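Local coordinates for protein response regulator FixJ (Bradyrhizobium japonicum, PDB 5XSO) that induces, once activated by the sensor kinase FixL, expression of nifA, required for nif and fix gene activation, and fixK, required for FixN activation, at residues G15-I20 and F32-A37; G70-E75 and V98-E103; A148-L153 and M208-L213. One frame throughout, in Å; residues are numbered along the deposited sequence.

From the N terminus, interaction 1 comes first: it closes a short loop that includes most of helix 24-36 and seats the far end of that helix on strand 16-20. Interaction 2 follows in the same receiver domain, bringing the start of helix 98-106 beside the start of helix 73-82 after the chain has passed through strand 89-93. Interaction 3 closes the longest loop, joining the end of helix 140-152 to the turn that follows helix 200-209, around the helix-turn-helix region. The three are in series, with none inside another and none crossing. Interactions 1 and 2 have centres about 21 Å apart, whereas interaction 3 lies on the opposite side of the chain's centre from both.

Interaction 1 (G15-I20 and F32-A37); sequences GHIYVI and FLLDSA
L34 carries its CG beside the backbone N and anti to the carbonyl carbon (chi1 -66°), and with chi2 close to 170° its CD1 methyl is carried straight on from the helix toward I17 and V19 of strand 16-20. I17, with chi1 -46°, sets CG2 anti to its own backbone N, and this is the branch that meets the leucine: I17 CG2 lies 3.8 Å from L34 CD1. CB of I17 is almost as near, 4.0 Å from L34 CD1, so the methyl rests against the root of the isoleucine as well as one branch. The two side chains cross at about a right angle. Two residues along the strand, V19 offers CG2, the branch beside its backbone N, which stands 3.9 Å from L34 CD1. Since I17 CG2 and V19 CG2 are themselves 4.0 Å apart, the single leucine methyl settles over the saddle between two branched side chains. The joined elements belong to the beta-alpha-beta unit of strand 16-20, helix 24-36 and strand 40-44, part of the CheY-like receiver fold. I17 and V19 point from the strand toward the helix, whereas Y18 points away from it and bonds through OH to the carbonyl of S58. I126 of helix 119-138 touches both I17 and L34, while V41 of strand 40-44 touches V19 and L34, adding to the cluster. D21, probably a magnesium ligand, has its side chain about 4 Å from that of V19 at nearest atoms. The contact is wholly aliphatic and buried: its hold on the helix comes from shape and exclusion of water, with no polar bond between the two segments to fix the angle of approach.

Interaction 2 (G70-E75 and V98-E103); sequences GLDGIE and VPLAVE
The carboxylate of D72 is the flat group that meets L100, and its two oxygens have different surroundings. OD2 reaches toward helix 98-106, where it stands 4.0 Å from L100 CD1, a polar atom beside a methyl. OD1 turns back to its own chain and accepts from the backbone of E75, with D72 OD1 2.7 Å from E75 N and a nearly straight N-H...O angle of 167°. This is an N-cap: with CG between the backbone N and the carbonyl carbon (chi1 75°), the carboxylate folds over the first turn of helix 73-82. With an alanine in place of D72 the OD1 acceptor is gone, and E75 N would probably lose its capping partner, leaving the first turn of helix 73-82 likely to fray and L100 CD1 without its OD2 neighbour. The apolar part of the contact belongs to I74, whose extended arm ends between L100 and E103, one helical turn apart. I74 CD1 packs 3.5 Å from L100 CD1 and also lies 3.6 Å from E103 CB. The glutamate thus contributes the aliphatic root of its side chain. The backbones come near as well, I74 CA lying 6.4 Å from E103 CA. L100 also touches V66 and R67 in the loop after strand 61-65, R67 being a probable magnesium-site residue, and I74 touches L107. A101 points away from helix 73-82 and packs on strands 89-93 and 111-114 while V102 is exposed, consistent with helix 98-106 covering one face of the receiver sheet, with helix 73-82 starting at its flank.

Interaction 3 (A148-L153 and M208-L213); sequences ARVASL and MRAGML
V150 touches M212 where a Schellman motif ends helix 200-209, the last helix of the LuxR-type DNA-binding domain. V150 CG2 lies 3.8 Å from M212 SD, and the second methyl, V150 CG1, is 4.0 Å from the same sulfur. The sulfur therefore faces the fork of the valine and meets both branches, while the two side chains run past each other in opposite directions. M212 reaches this place by an extended chain as far as the sulfur and then bends at chi3 (66°), turning CE out of the line of the arm. A210 adds a looser apolar neighbour, its CB 4.4 Å from V150 CG2. What brings M212 over the valine is the turn itself: G211 takes the positive phi of the motif's C-prime residue, and the chain reverses so that M212 N bonds to A207 O. Neighbouring helices complete the setting. R158 of helix 155-166 touches both V150 and M212, M161 touches M212 and L153, and I146, one turn earlier in helix 140-152, touches A210. V150, near the end of helix 140-152, thus meets the turn that follows helix 200-209 in a small contact, made of methyls and a thioether, away from the helix-turn-helix motif. R149 brings its end nearer to helix 200-209, where it touches L206; NE pairs with D145 in a salt bridge and NH1 bonds to M195 O. Its NH1 stands 6.5 Å from R209 NH1, two like charges not in contact. The carbonyl of R149 is gripped twice as its helix ends, by S152 N at 3.0 Å and by S152 OG, which lies 2.6 Å from R149 O in the carbonyl plane, on a lone pair.

Interaction 1 (G15-I20 and F32-A37)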
loop_
_atom_site.group_PDB
_atom_site.type_symbol
_atom_site.label_atom_id
_atom_site.label_comp_id
_atom_site.label_asym_id
_atom_site.label_seq_id
_atom_site.Cartn_x
_atom_site.Cartn_y
_atom_site.Cartn_z
ATOM N N GLY A 15 -17.062 3.999 6.129
ATOM C CA GLY A 15 -15.663 3.604 6.155
ATOM C C GLY A 15 -15.338 3.103 7.549
ATOM O O GLY A 15 -15.988 3.459 8.540
ATOM N N HIS A 16 -14.331 2.240 7.633
ATOM C CA HIS A 16 -13.878 1.702 8.908
ATOM C C HIS A 16 -12.590 2.391 9.340
ATOM O O HIS A 16 -11.715 2.654 8.513
ATOM C CB HIS A 16 -13.637 0.196 8.865
ATOM C CG HIS A 16 -13.735 -0.427 10.216
ATOM N ND1 HIS A 16 -14.948 -0.705 10.813
ATOM C CD2 HIS A 16 -12.783 -0.725 11.133
ATOM C CE1 HIS A 16 -14.736 -1.197 12.025
ATOM N NE2 HIS A 16 -13.431 -1.218 12.243
ATOM N N ILE A 17 -12.480 2.693 10.634
ATOM C CA ILE A 17 -11.326 3.427 11.180
ATOM C C ILE A 17 -10.624 2.544 12.197
ATOM O O ILE A 17 -11.275 1.972 13.080
ATOM C CB ILE A 17 -11.737 4.758 11.845
ATOM C CG1 ILE A 17 -12.736 5.573 10.988
ATOM C CG2 ILE A 17 -10.450 5.623 12.210
ATOM C CD1 ILE A 17 -12.186 5.859 9.592
ATOM N N TYR A 18 -9.301 2.445 12.105
ATOM C CA TYR A 18 -8.521 1.709 13.089
ATOM C C TYR A 18 -7.812 2.757 13.939
ATOM O O TYR A 18 -6.865 3.403 13.468
ATOM C CB TYR A 18 -7.536 0.752 12.417
ATOM C CG TYR A 18 -8.236 -0.337 11.641
ATOM C CD1 TYR A 18 -9.051 -1.260 12.300
ATOM C CD2 TYR A 18 -8.149 -0.399 10.256
ATOM C CE1 TYR A 18 -9.720 -2.253 11.601
ATOM C CE2 TYR A 18 -8.828 -1.414 9.520
ATOM C CZ TYR A 18 -9.617 -2.319 10.208
ATOM O OH TYR A 18 -10.322 -3.297 9.535
ATOM N N VAL A 19 -8.254 2.918 15.184
ATOM C CA VAL A 19 -7.677 3.919 16.095
ATOM C C VAL A 19 -6.574 3.272 16.923
ATOM O O VAL A 19 -6.801 2.239 17.571
ATOM C CB VAL A 19 -8.758 4.503 17.018
ATOM C CG1 VAL A 19 -8.136 5.434 18.089
ATOM C CG2 VAL A 19 -9.813 5.284 16.188
ATOM N N ILE A 20 -5.406 3.916 16.967
ATOM C CA ILE A 20 -4.271 3.411 17.734
ATOM C C ILE A 20 -3.840 4.519 18.671
ATOM O O ILE A 20 -3.299 5.545 18.222
ATOM C CB ILE A 20 -3.098 2.975 16.850
ATOM C CG1 ILE A 20 -3.553 1.934 15.817
ATOM C CG2 ILE A 20 -1.996 2.448 17.746
ATOM C CD1 ILE A 20 -2.441 1.585 14.783
ATOM N N PHE A 32 -16.351 8.169 20.047
ATOM C CA PHE A 32 -17.640 8.854 20.009
ATOM C C PHE A 32 -17.804 9.675 18.726
ATOM O O PHE A 32 -18.828 9.551 18.020
ATOM C CB PHE A 32 -17.815 9.725 21.253
ATOM C CG PHE A 32 -19.237 10.165 21.460
ATOM C CD1 PHE A 32 -19.648 11.433 21.026
ATOM C CD2 PHE A 32 -20.182 9.276 22.022
ATOM C CE1 PHE A 32 -21.022 11.833 21.212
ATOM C CE2 PHE A 32 -21.571 9.659 22.191
ATOM C CZ PHE A 32 -21.958 10.941 21.789
ATOM N N LEU A 33 -16.836 10.534 18.416
ATOM C CA LEU A 33 -17.006 11.427 17.271
ATOM C C LEU A 33 -17.036 10.684 15.931
ATOM O O LEU A 33 -17.635 11.173 14.967
ATOM C CB LEU A 33 -15.882 12.486 17.245
ATOM C CG LEU A 33 -14.483 12.139 16.728
ATOM C CD1 LEU A 33 -14.325 12.257 15.178
ATOM C CD2 LEU A 33 -13.372 13.068 17.408
ATOM N N LEU A 34 -16.299 9.579 15.793
ATOM C CA LEU A 34 -16.332 8.878 14.516
ATOM C C LEU A 34 -17.695 8.206 14.318
ATOM O O LEU A 34 -18.216 8.138 13.194
ATOM C CB LEU A 34 -15.201 7.853 14.491
ATOM C CG LEU A 34 -13.795 8.524 14.497
ATOM C CD1 LEU A 34 -12.730 7.419 14.715
ATOM C CD2 LEU A 34 -13.575 9.240 13.199
ATOM N N ASP A 35 -18.268 7.695 15.407
ATOM C CA ASP A 35 -19.593 7.092 15.297
ATOM C C ASP A 35 -20.620 8.129 14.867
ATOM O O ASP A 35 -21.484 7.846 14.025
ATOM C CB ASP A 35 -20.019 6.471 16.619
ATOM C CG ASP A 35 -21.374 5.763 16.479
ATOM O OD1 ASP A 35 -21.470 4.811 15.696
ATOM O OD2 ASP A 35 -22.330 6.260 17.073
ATOM N N SER A 36 -20.547 9.341 15.452
ATOM C CA SER A 36 -21.488 10.393 15.067
ATOM C C SER A 36 -21.375 10.744 13.597
ATOM O O SER A 36 -22.370 11.151 12.984
ATOM C CB SER A 36 -21.330 11.665 15.905
ATOM O OG SER A 36 -21.314 11.371 17.298
ATOM N N ALA A 37 -20.192 10.607 13.030
ATOM C CA ALA A 37 -20.031 10.864 11.617
ATOM C C ALA A 37 -20.410 9.666 10.749
ATOM O O ALA A 37 -20.369 9.777 9.520
ATOM C CB ALA A 37 -18.585 11.310 11.350
#

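Interaction 2 (G70-E75 and V98-E103)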
loop_
_atom_site.group_PDB
_atom_site.type_symbol
_atom_site.label_atom_id
_atom_site.label_comp_id
_atom_site.label_asym_id
_atom_site.label_seq_id
_atom_site.Cartn_x
_atom_site.Cartn_y
_atom_site.Cartn_z
ATOM N N GLY A 70 6.287 1.666 21.492
ATOM C CA GLY A 70 6.516 0.452 20.733
ATOM C C GLY A 70 6.113 0.498 19.272
ATOM O O GLY A 70 6.331 -0.484 18.552
ATOM N N LEU A 71 5.527 1.595 18.810
ATOM C CA LEU A 71 5.244 1.771 17.392
ATOM C C LEU A 71 5.015 3.247 17.151
ATOM O O LEU A 71 3.894 3.663 16.846
ATOM C CB LEU A 71 4.020 0.970 16.928
ATOM N N ASP A 72 6.059 4.049 17.304
ATOM C CA ASP A 72 5.914 5.465 17.012
ATOM C C ASP A 72 5.501 5.636 15.551
ATOM O O ASP A 72 5.364 4.655 14.807
ATOM C CB ASP A 72 7.210 6.203 17.358
ATOM C CG ASP A 72 8.320 5.978 16.352
ATOM O OD1 ASP A 72 8.142 5.202 15.391
ATOM O OD2 ASP A 72 9.397 6.606 16.520
ATOM N N GLY A 73 5.324 6.867 15.107
ATOM C CA GLY A 73 4.859 7.066 13.746
ATOM C C GLY A 73 5.766 6.441 12.707
ATOM O O GLY A 73 5.285 5.871 11.718
ATOM N N ILE A 74 7.089 6.558 12.898
ATOM C CA ILE A 74 8.037 5.984 11.949
ATOM C C ILE A 74 7.925 4.466 11.932
ATOM O O ILE A 74 7.908 3.841 10.865
ATOM C CB ILE A 74 9.472 6.423 12.285
ATOM C CG1 ILE A 74 9.670 7.899 11.955
ATOM C CG2 ILE A 74 10.498 5.551 11.533
ATOM C CD1 ILE A 74 11.038 8.404 12.390
ATOM N N GLU A 75 7.898 3.848 13.115
ATOM C CA GLU A 75 7.931 2.387 13.168
ATOM C C GLU A 75 6.650 1.805 12.587
ATOM O O GLU A 75 6.692 0.836 11.806
ATOM C CB GLU A 75 8.146 1.919 14.610
ATOM C CG GLU A 75 8.431 0.392 14.782
ATOM C CD GLU A 75 9.654 -0.126 13.990
ATOM O OE1 GLU A 75 10.789 -0.103 14.535
ATOM O OE2 GLU A 75 9.476 -0.580 12.833
ATOM N N VAL A 98 5.610 17.241 15.818
ATOM C CA VAL A 98 5.338 17.475 14.404
ATOM C C VAL A 98 6.493 16.960 13.532
ATOM O O VAL A 98 6.254 16.375 12.462
ATOM C CB VAL A 98 5.011 18.967 14.200
ATOM C CG1 VAL A 98 5.085 19.380 12.786
ATOM C CG2 VAL A 98 3.541 19.146 14.705
ATOM N N PRO A 99 7.749 17.144 13.931
ATOM C CA PRO A 99 8.833 16.623 13.071
ATOM C C PRO A 99 8.820 15.114 12.933
ATOM O O PRO A 99 9.234 14.598 11.890
ATOM C CB PRO A 99 10.108 17.110 13.765
ATOM C CG PRO A 99 9.660 18.408 14.528
ATOM C CD PRO A 99 8.269 17.988 15.030
ATOM N N LEU A 100 8.410 14.394 13.975
ATOM C CA LEU A 100 8.252 12.944 13.854
ATOM C C LEU A 100 7.114 12.608 12.899
ATOM O O LEU A 100 7.239 11.719 12.037
ATOM C CB LEU A 100 8.001 12.374 15.241
ATOM C CG LEU A 100 7.957 10.865 15.466
ATOM C CD1 LEU A 100 9.123 10.185 14.780
ATOM C CD2 LEU A 100 8.006 10.649 16.970
ATOM N N ALA A 101 5.986 13.323 13.035
ATOM C CA ALA A 101 4.919 13.219 12.055
ATOM C C ALA A 101 5.422 13.476 10.646
ATOM O O ALA A 101 4.960 12.836 9.687
ATOM C CB ALA A 101 3.804 14.211 12.397
ATOM N N VAL A 102 6.350 14.436 10.493
ATOM C CA VAL A 102 6.896 14.700 9.172
ATOM C C VAL A 102 7.612 13.456 8.637
ATOM O O VAL A 102 7.463 13.085 7.468
ATOM C CB VAL A 102 7.845 15.915 9.221
ATOM C CG1 VAL A 102 8.550 16.034 7.909
ATOM C CG2 VAL A 102 7.045 17.207 9.482
ATOM N N GLU A 103 8.406 12.805 9.479
ATOM C CA GLU A 103 9.108 11.603 9.027
ATOM C C GLU A 103 8.109 10.537 8.585
ATOM O O GLU A 103 8.311 9.854 7.570
ATOM C CB GLU A 103 9.984 11.058 10.154
ATOM C CG GLU A 103 11.369 11.602 10.262
ATOM C CD GLU A 103 12.186 11.394 8.988
ATOM O OE1 GLU A 103 12.531 10.233 8.667
ATOM O OE2 GLU A 103 12.476 12.406 8.319
#

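Interaction 3 (A148-L153 and M208-L213)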
loop_
_atom_site.group_PDB
_atom_site.type_symbol
_atom_site.label_atom_id
_atom_site.label_comp_id
_atom_site.label_asym_id
_atom_site.label_seq_id
_atom_site.Cartn_x
_atom_site.Cartn_y
_atom_site.Cartn_z
ATOM N N ALA A 148 2.503 -12.343 -8.701
ATOM C CA ALA A 148 2.789 -13.763 -8.663
ATOM C C ALA A 148 3.186 -14.260 -10.050
ATOM O O ALA A 148 4.101 -15.087 -10.179
ATOM C CB ALA A 148 1.585 -14.540 -8.155
ATOM N N ARG A 149 2.477 -13.792 -11.085
ATOM C CA ARG A 149 2.809 -14.179 -12.454
ATOM C C ARG A 149 4.230 -13.757 -12.785
ATOM O O ARG A 149 5.010 -14.543 -13.331
ATOM C CB ARG A 149 1.818 -13.550 -13.437
ATOM C CG ARG A 149 0.435 -14.191 -13.398
ATOM C CD ARG A 149 -0.488 -13.530 -14.442
ATOM N NE ARG A 149 -1.782 -13.193 -13.867
ATOM C CZ ARG A 149 -2.704 -12.416 -14.446
ATOM N NH1 ARG A 149 -2.495 -11.904 -15.665
ATOM N NH2 ARG A 149 -3.852 -12.158 -13.811
ATOM N N VAL A 150 4.584 -12.513 -12.442
ATOM C CA VAL A 150 5.940 -12.023 -12.727
ATOM C C VAL A 150 6.970 -12.863 -11.989
ATOM O O VAL A 150 8.027 -13.192 -12.541
ATOM C CB VAL A 150 6.061 -10.535 -12.340
ATOM C CG1 VAL A 150 7.535 -10.076 -12.459
ATOM C CG2 VAL A 150 5.112 -9.668 -13.212
ATOM N N ALA A 151 6.683 -13.206 -10.728
ATOM C CA ALA A 151 7.601 -14.028 -9.958
ATOM C C ALA A 151 7.725 -15.426 -10.530
ATOM O O ALA A 151 8.748 -16.080 -10.296
ATOM C CB ALA A 151 7.164 -14.102 -8.480
ATOM N N SER A 152 6.741 -15.885 -11.319
ATOM C CA SER A 152 6.835 -17.210 -11.901
ATOM C C SER A 152 7.752 -17.252 -13.127
ATOM O O SER A 152 8.142 -18.347 -13.546
ATOM C CB SER A 152 5.462 -17.754 -12.295
ATOM O OG SER A 152 4.938 -17.165 -13.487
ATOM N N LEU A 153 8.089 -16.103 -13.714
ATOM C CA LEU A 153 9.028 -16.096 -14.838
ATOM C C LEU A 153 10.412 -16.573 -14.397
ATOM O O LEU A 153 10.857 -16.286 -13.305
ATOM C CB LEU A 153 9.176 -14.688 -15.400
ATOM C CG LEU A 153 7.853 -14.019 -15.768
ATOM C CD1 LEU A 153 8.178 -12.601 -16.274
ATOM C CD2 LEU A 153 7.231 -14.861 -16.884
ATOM N N MET A 208 2.527 -2.396 -15.943
ATOM C CA MET A 208 1.997 -1.246 -15.210
ATOM C C MET A 208 1.480 -1.686 -13.847
ATOM O O MET A 208 2.023 -1.295 -12.807
ATOM C CB MET A 208 0.882 -0.551 -16.007
ATOM C CG MET A 208 1.347 0.344 -17.169
ATOM S SD MET A 208 0.103 0.678 -18.448
ATOM C CE MET A 208 1.177 1.255 -19.671
ATOM N N ARG A 209 0.436 -2.520 -13.842
ATOM C CA ARG A 209 -0.228 -2.905 -12.602
ATOM C C ARG A 209 0.706 -3.556 -11.598
ATOM O O ARG A 209 0.377 -3.591 -10.408
ATOM C CB ARG A 209 -1.397 -3.832 -12.904
ATOM C CG ARG A 209 -2.545 -3.132 -13.584
ATOM C CD ARG A 209 -3.337 -4.064 -14.493
ATOM N NE ARG A 209 -4.645 -4.403 -13.928
ATOM C CZ ARG A 209 -5.470 -5.313 -14.445
ATOM N NH1 ARG A 209 -5.124 -5.988 -15.540
ATOM N NH2 ARG A 209 -6.639 -5.553 -13.855
ATOM N N ALA A 210 1.842 -4.086 -12.038
ATOM C CA ALA A 210 2.872 -4.566 -11.135
ATOM C C ALA A 210 3.917 -3.496 -10.845
ATOM O O ALA A 210 4.962 -3.806 -10.262
ATOM C CB ALA A 210 3.546 -5.815 -11.704
ATOM N N GLY A 211 3.663 -2.258 -11.281
ATOM C CA GLY A 211 4.563 -1.140 -11.054
ATOM C C GLY A 211 5.958 -1.339 -11.587
ATOM O O GLY A 211 6.904 -0.759 -11.051
ATOM N N MET A 212 6.122 -2.142 -12.629
ATOM C CA MET A 212 7.464 -2.441 -13.115
ATOM C C MET A 212 8.051 -1.323 -13.954
ATOM O O MET A 212 9.191 -1.449 -14.410
ATOM C CB MET A 212 7.471 -3.739 -13.922
ATOM C CG MET A 212 7.367 -4.959 -13.056
ATOM S SD MET A 212 7.003 -6.464 -13.970
ATOM C CE MET A 212 8.429 -6.749 -14.980
ATOM N N LEU A 213 7.310 -0.245 -14.173
ATOM C CA LEU A 213 7.843 0.880 -14.917
ATOM C C LEU A 213 8.038 2.081 -14.000
ATOM O O LEU A 213 7.288 3.053 -14.103
ATOM C CB LEU A 213 6.916 1.254 -16.072
ATOM C CG LEU A 213 6.479 0.124 -16.999
ATOM C CD1 LEU A 213 5.779 0.715 -18.198
ATOM C CD2 LEU A 213 7.664 -0.740 -17.428
#